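PDB 4XGU: putative pachytene checkpoint protein 2 from Caenorhabditis elegans, which is an ATP-hydrolysing AAA+ protein remodeller that probably plays a key role in chromosome recombination during meiosis. Local coordinates for residues V171-L176 / N292-C297; L250-E255 / L296-L301. All coordinates share one frame; numbering follows the deposited sequence.

Interaction 1: residues V171-L176 / N292-C297; sequences VNRLIL and NVLILC
Leu174, Ile175 and Leu176 run parallel to Ile295, Leu296 and Cys297, the two strand axes approaching to 4.8 Å at an angle of only 16°. Three backbone hydrogen bonds join them: Ile295 N donates to Arg173 O, Ile295 O accepts from Ile175 N, and Ile175 O takes up Cys297 N at 2.9 Å, so that Ile175 is held through both its amide and its carbonyl. The face carrying Leu174 and Ile295 is closed by apolar branches that meet obliquely, Leu174 CD1 lying 3.5 Å from Ile295 CD1. Ile295 makes this possible by setting CG1 between its backbone N and carbonyl carbon (chi1 57°), which brings that carbon to 3.3 Å from Arg173 O and turns the chain beyond it toward the leucine. Cutting Leu174 back to an alanine would probably leave Ile295 CD1 without this neighbour and open a gap beneath Ile284 of helix 275-288, which both side chains touch. Farther along the same face, Leu176 CD1 rests 3.8 Å from Cys297 CB.

In the P-loop NTPase core of an AAA+ protein, this pairing is that of the strand leading into the Walker A loop with the strand that probably leads to sensor 1. Helices cover the sheet on both sides, and the face bearing Ile175 and Leu294 packs on Val153 of helix 145-161. There Ile175 and Leu296 run alongside each other in the same direction, with Ile175 CG2 3.5 Å from Leu296 CG.

Just before the strand, the bent chain of Arg173 passes its CG within 3.1 Å of Val293 O, while Leu294 CD1 comes up to Arg173 O at 3.5 Å. The guanidinium continues past this point, and its NE is hydrogen-bonded to Arg288 O.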
# COMPACT_ATOMS: atom_id res chain seq x y z
N VAL B 171 -27.02 14.92 21.81
CA VAL B 171 -27.74 13.66 21.73
C VAL B 171 -27.52 13.03 20.36
O VAL B 171 -28.07 13.49 19.35
CB VAL B 171 -29.25 13.85 21.98
CG1 VAL B 171 -29.98 12.53 21.85
CG2 VAL B 171 -29.49 14.46 23.35
N ASN B 172 -26.70 11.98 20.31
CA ASN B 172 -26.30 11.37 19.05
C ASN B 172 -27.36 10.47 18.42
O ASN B 172 -27.35 10.24 17.22
CB ASN B 172 -25.01 10.56 19.24
CG ASN B 172 -23.78 11.43 19.27
OD1 ASN B 172 -23.73 12.49 18.64
ND2 ASN B 172 -22.76 10.99 20.01
N ARG B 173 -28.27 9.96 19.26
CA ARG B 173 -29.32 9.03 18.83
C ARG B 173 -28.75 7.71 18.31
O ARG B 173 -29.44 6.96 17.62
CB ARG B 173 -30.21 9.66 17.76
CG ARG B 173 -31.66 9.81 18.18
CD ARG B 173 -31.97 11.21 18.66
NE ARG B 173 -31.94 12.18 17.56
CZ ARG B 173 -32.19 13.48 17.71
NH1 ARG B 173 -32.48 13.96 18.91
NH2 ARG B 173 -32.14 14.29 16.67
N LEU B 174 -27.50 7.43 18.64
CA LEU B 174 -26.86 6.17 18.27
C LEU B 174 -26.42 5.43 19.52
O LEU B 174 -25.97 6.05 20.48
CB LEU B 174 -25.68 6.41 17.32
CG LEU B 174 -25.02 5.22 16.62
CD1 LEU B 174 -24.41 5.64 15.30
CD2 LEU B 174 -23.95 4.57 17.49
N ILE B 175 -26.54 4.11 19.50
CA ILE B 175 -26.06 3.29 20.61
C ILE B 175 -25.27 2.10 20.09
O ILE B 175 -25.64 1.49 19.09
CB ILE B 175 -27.23 2.82 21.50
CG1 ILE B 175 -26.74 1.77 22.51
CG2 ILE B 175 -28.35 2.26 20.65
CD1 ILE B 175 -27.86 1.06 23.23
N LEU B 176 -24.18 1.77 20.77
CA LEU B 176 -23.28 0.70 20.33
C LEU B 176 -23.08 -0.36 21.41
O LEU B 176 -22.67 -0.06 22.53
CB LEU B 176 -21.93 1.30 19.93
CG LEU B 176 -20.82 0.34 19.51
CD1 LEU B 176 -21.13 -0.29 18.17
CD2 LEU B 176 -19.50 1.09 19.46
N ASN B 292 -37.54 11.36 15.83
CA ASN B 292 -38.30 10.12 15.97
C ASN B 292 -37.54 8.89 15.46
O ASN B 292 -38.15 7.93 14.99
CB ASN B 292 -39.63 10.24 15.22
CG ASN B 292 -39.45 10.34 13.72
OD1 ASN B 292 -38.42 10.80 13.23
ND2 ASN B 292 -40.46 9.90 12.97
N VAL B 293 -36.22 8.93 15.54
CA VAL B 293 -35.40 7.85 15.02
C VAL B 293 -34.39 7.39 16.07
O VAL B 293 -33.92 8.19 16.87
CB VAL B 293 -34.67 8.28 13.74
CG1 VAL B 293 -33.74 7.19 13.26
CG2 VAL B 293 -35.66 8.63 12.65
N LEU B 294 -34.06 6.10 16.06
CA LEU B 294 -33.06 5.56 16.97
C LEU B 294 -32.29 4.43 16.30
O LEU B 294 -32.89 3.46 15.83
CB LEU B 294 -33.72 5.08 18.25
CG LEU B 294 -32.80 4.78 19.42
CD1 LEU B 294 -31.99 6.02 19.75
CD2 LEU B 294 -33.61 4.34 20.61
N ILE B 295 -30.97 4.55 16.25
CA ILE B 295 -30.16 3.54 15.56
C ILE B 295 -29.30 2.74 16.55
O ILE B 295 -28.64 3.30 17.42
CB ILE B 295 -29.28 4.17 14.47
CG1 ILE B 295 -28.37 5.24 15.06
CG2 ILE B 295 -30.14 4.81 13.40
CD1 ILE B 295 -27.68 6.10 14.01
N LEU B 296 -29.34 1.42 16.41
CA LEU B 296 -28.63 0.53 17.32
C LEU B 296 -27.62 -0.33 16.56
O LEU B 296 -27.94 -0.92 15.53
CB LEU B 296 -29.61 -0.37 18.07
CG LEU B 296 -30.72 0.28 18.90
CD1 LEU B 296 -31.97 0.53 18.06
CD2 LEU B 296 -31.05 -0.57 20.11
N CYS B 297 -26.40 -0.40 17.09
CA CYS B 297 -25.33 -1.16 16.44
C CYS B 297 -24.76 -2.23 17.37
O CYS B 297 -24.72 -2.06 18.58
CB CYS B 297 -24.21 -0.21 16.00
SG CYS B 297 -24.75 1.12 14.90

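Interaction 2: residues L250-E255 / L296-L301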
# COMPACT_ATOMS: atom_id res chain seq x y z
N LEU B 250 -31.39 -1.34 13.33
CA LEU B 250 -30.42 -2.27 13.88
C LEU B 250 -29.38 -2.64 12.83
O LEU B 250 -29.72 -2.93 11.69
CB LEU B 250 -31.12 -3.52 14.41
CG LEU B 250 -30.19 -4.63 14.93
CD1 LEU B 250 -29.35 -4.12 16.08
CD2 LEU B 250 -30.99 -5.85 15.34
N ILE B 251 -28.11 -2.62 13.23
CA ILE B 251 -27.02 -2.97 12.33
C ILE B 251 -26.14 -4.04 12.97
O ILE B 251 -25.49 -3.80 13.98
CB ILE B 251 -26.18 -1.73 11.97
CG1 ILE B 251 -27.05 -0.68 11.28
CG2 ILE B 251 -25.01 -2.12 11.08
CD1 ILE B 251 -26.43 0.69 11.22
N ASP B 252 -26.12 -5.22 12.36
CA ASP B 252 -25.38 -6.36 12.91
C ASP B 252 -24.02 -6.52 12.25
O ASP B 252 -23.83 -6.14 11.10
CB ASP B 252 -26.19 -7.64 12.74
CG ASP B 252 -27.56 -7.56 13.40
OD1 ASP B 252 -27.64 -7.06 14.54
OD2 ASP B 252 -28.55 -7.99 12.77
N GLU B 253 -23.07 -7.11 13.00
CA GLU B 253 -21.71 -7.34 12.52
C GLU B 253 -21.11 -6.10 11.86
O GLU B 253 -20.63 -6.16 10.73
CB GLU B 253 -21.69 -8.51 11.53
CG GLU B 253 -21.77 -9.88 12.17
CD GLU B 253 -20.69 -10.82 11.66
OE1 GLU B 253 -20.18 -10.60 10.54
OE2 GLU B 253 -20.36 -11.79 12.38
N VAL B 254 -21.15 -4.99 12.59
CA VAL B 254 -20.77 -3.69 12.03
C VAL B 254 -19.38 -3.69 11.41
O VAL B 254 -19.15 -3.08 10.36
CB VAL B 254 -20.83 -2.59 13.12
CG1 VAL B 254 -20.42 -1.26 12.54
CG2 VAL B 254 -22.22 -2.50 13.70
N GLU B 255 -18.44 -4.39 12.03
CA GLU B 255 -17.07 -4.38 11.56
C GLU B 255 -16.86 -5.29 10.36
O GLU B 255 -15.82 -5.24 9.70
CB GLU B 255 -16.12 -4.76 12.69
CG GLU B 255 -16.19 -3.80 13.86
CD GLU B 255 -15.06 -3.99 14.85
OE1 GLU B 255 -15.34 -4.27 16.04
OE2 GLU B 255 -13.89 -3.87 14.44
N LEU B 296 -29.34 1.42 16.41
CA LEU B 296 -28.63 0.53 17.32
C LEU B 296 -27.62 -0.33 16.56
O LEU B 296 -27.94 -0.92 15.53
CB LEU B 296 -29.61 -0.37 18.07
CG LEU B 296 -30.72 0.28 18.90
CD1 LEU B 296 -31.97 0.53 18.06
CD2 LEU B 296 -31.05 -0.57 20.11
N CYS B 297 -26.40 -0.40 17.09
CA CYS B 297 -25.33 -1.16 16.44
C CYS B 297 -24.76 -2.23 17.37
O CYS B 297 -24.72 -2.06 18.58
CB CYS B 297 -24.21 -0.21 16.00
SG CYS B 297 -24.75 1.12 14.90
N THR B 298 -24.33 -3.34 16.78
CA THR B 298 -23.67 -4.39 17.54
C THR B 298 -22.39 -4.82 16.83
O THR B 298 -22.36 -4.95 15.61
CB THR B 298 -24.59 -5.61 17.75
OG1 THR B 298 -23.83 -6.71 18.27
CG2 THR B 298 -25.23 -6.04 16.44
N SER B 299 -21.32 -5.01 17.60
CA SER B 299 -20.04 -5.44 17.04
C SER B 299 -19.56 -6.73 17.69
O SER B 299 -19.27 -6.76 18.89
CB SER B 299 -18.99 -4.34 17.20
OG SER B 299 -17.77 -4.71 16.58
N ASN B 300 -19.48 -7.80 16.91
CA ASN B 300 -19.10 -9.11 17.43
C ASN B 300 -17.62 -9.20 17.77
O ASN B 300 -17.19 -10.11 18.48
CB ASN B 300 -19.48 -10.21 16.44
CG ASN B 300 -20.98 -10.47 16.39
OD1 ASN B 300 -21.68 -10.27 17.38
ND2 ASN B 300 -21.47 -10.91 15.24
N LEU B 301 -16.84 -8.27 17.25
CA LEU B 301 -15.41 -8.22 17.54
C LEU B 301 -15.15 -7.34 18.76
O LEU B 301 -15.80 -6.32 18.95
CB LEU B 301 -14.62 -7.69 16.33
CG LEU B 301 -13.11 -7.48 16.51
CD1 LEU B 301 -12.39 -8.81 16.65
CD2 LEU B 301 -12.55 -6.67 15.34
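The end of what is probably the Walker B strand, with the Asp252-Glu253 pair that follows it, lies in parallel beside strand 293-299, just beyond whose end stands Asn300, where AAA+ ATPases usually carry sensor 1. Leu296 O accepts Ile251 N at 2.9 Å, and Ile251 O in turn receives Thr298 N. Past these strand bonds the chain of 250-255 turns into a short helical segment, and one more backbone bond joins the segments: Val254 N reaches Thr298 O at 3.3 Å, nearly straight at 171° and in the carbonyl plane. Val254 CG2 sits against that same oxygen and against Cys297 CB, while on the same face Ile251 CD1 approaches Cys297 SG at 4.1 Å.

Thr298 turns its methyl toward Asp252. With OG1 anti to the backbone N (chi1 169°), CG2 stands 3.2 Å from Asp252 OD1, and the hydroxyl forms a weak hydrogen bond with Lys185 NZ of the P-loop. Asp252 itself packs on Thr186.

Beyond the strand ends, the Glu253 and Asn300 side chains cross. The Asn300 amide gives a hydrogen bond from ND2 to Glu253 OE2 at 3.2 Å; the acceptor lies in the amide plane, but ND2 comes to the anti side of the carboxylate, whose plane is turned 73° from that of the amide. Asn300 OD1 is hydrogen-bonded to Lys185 NZ, and the two partners are likely to fix which way round the amide sits. At the outer edge, the Glu255 side chain crosses Leu301 at about a right angle, Glu255 CD lying 3.7 Å from Leu301 CD2.

Asn300 also touches the bound ADP, consistent with the AAA+ pattern of Walker A, Walker B and a polar sensor 1 residue at the C-terminal ends of neighbouring parallel strands.

How the interactions relate
Strand 293-299 is the common element: it pairs with strand 174-178 in interaction 1 and with strand 245-251 in interaction 2, and Leu296 and Cys297 serve both. Together the contacts build three adjacent parallel strands of the mixed sheet, with one strand on either side of the shared one. Interaction 1 is wholly buried, and its side-chain contacts are mainly aliphatic, sealed between helices. Interaction 2, whose centre lies 13 Å away, begins with the same strand chemistry but gives way at the C-terminal ends of the strands to polar groups, some of them partly exposed, of which Asn300 touches the ADP. Along one strand the chemistry thus changes from aliphatic packing to polar contacts next to the nucleotide pocket.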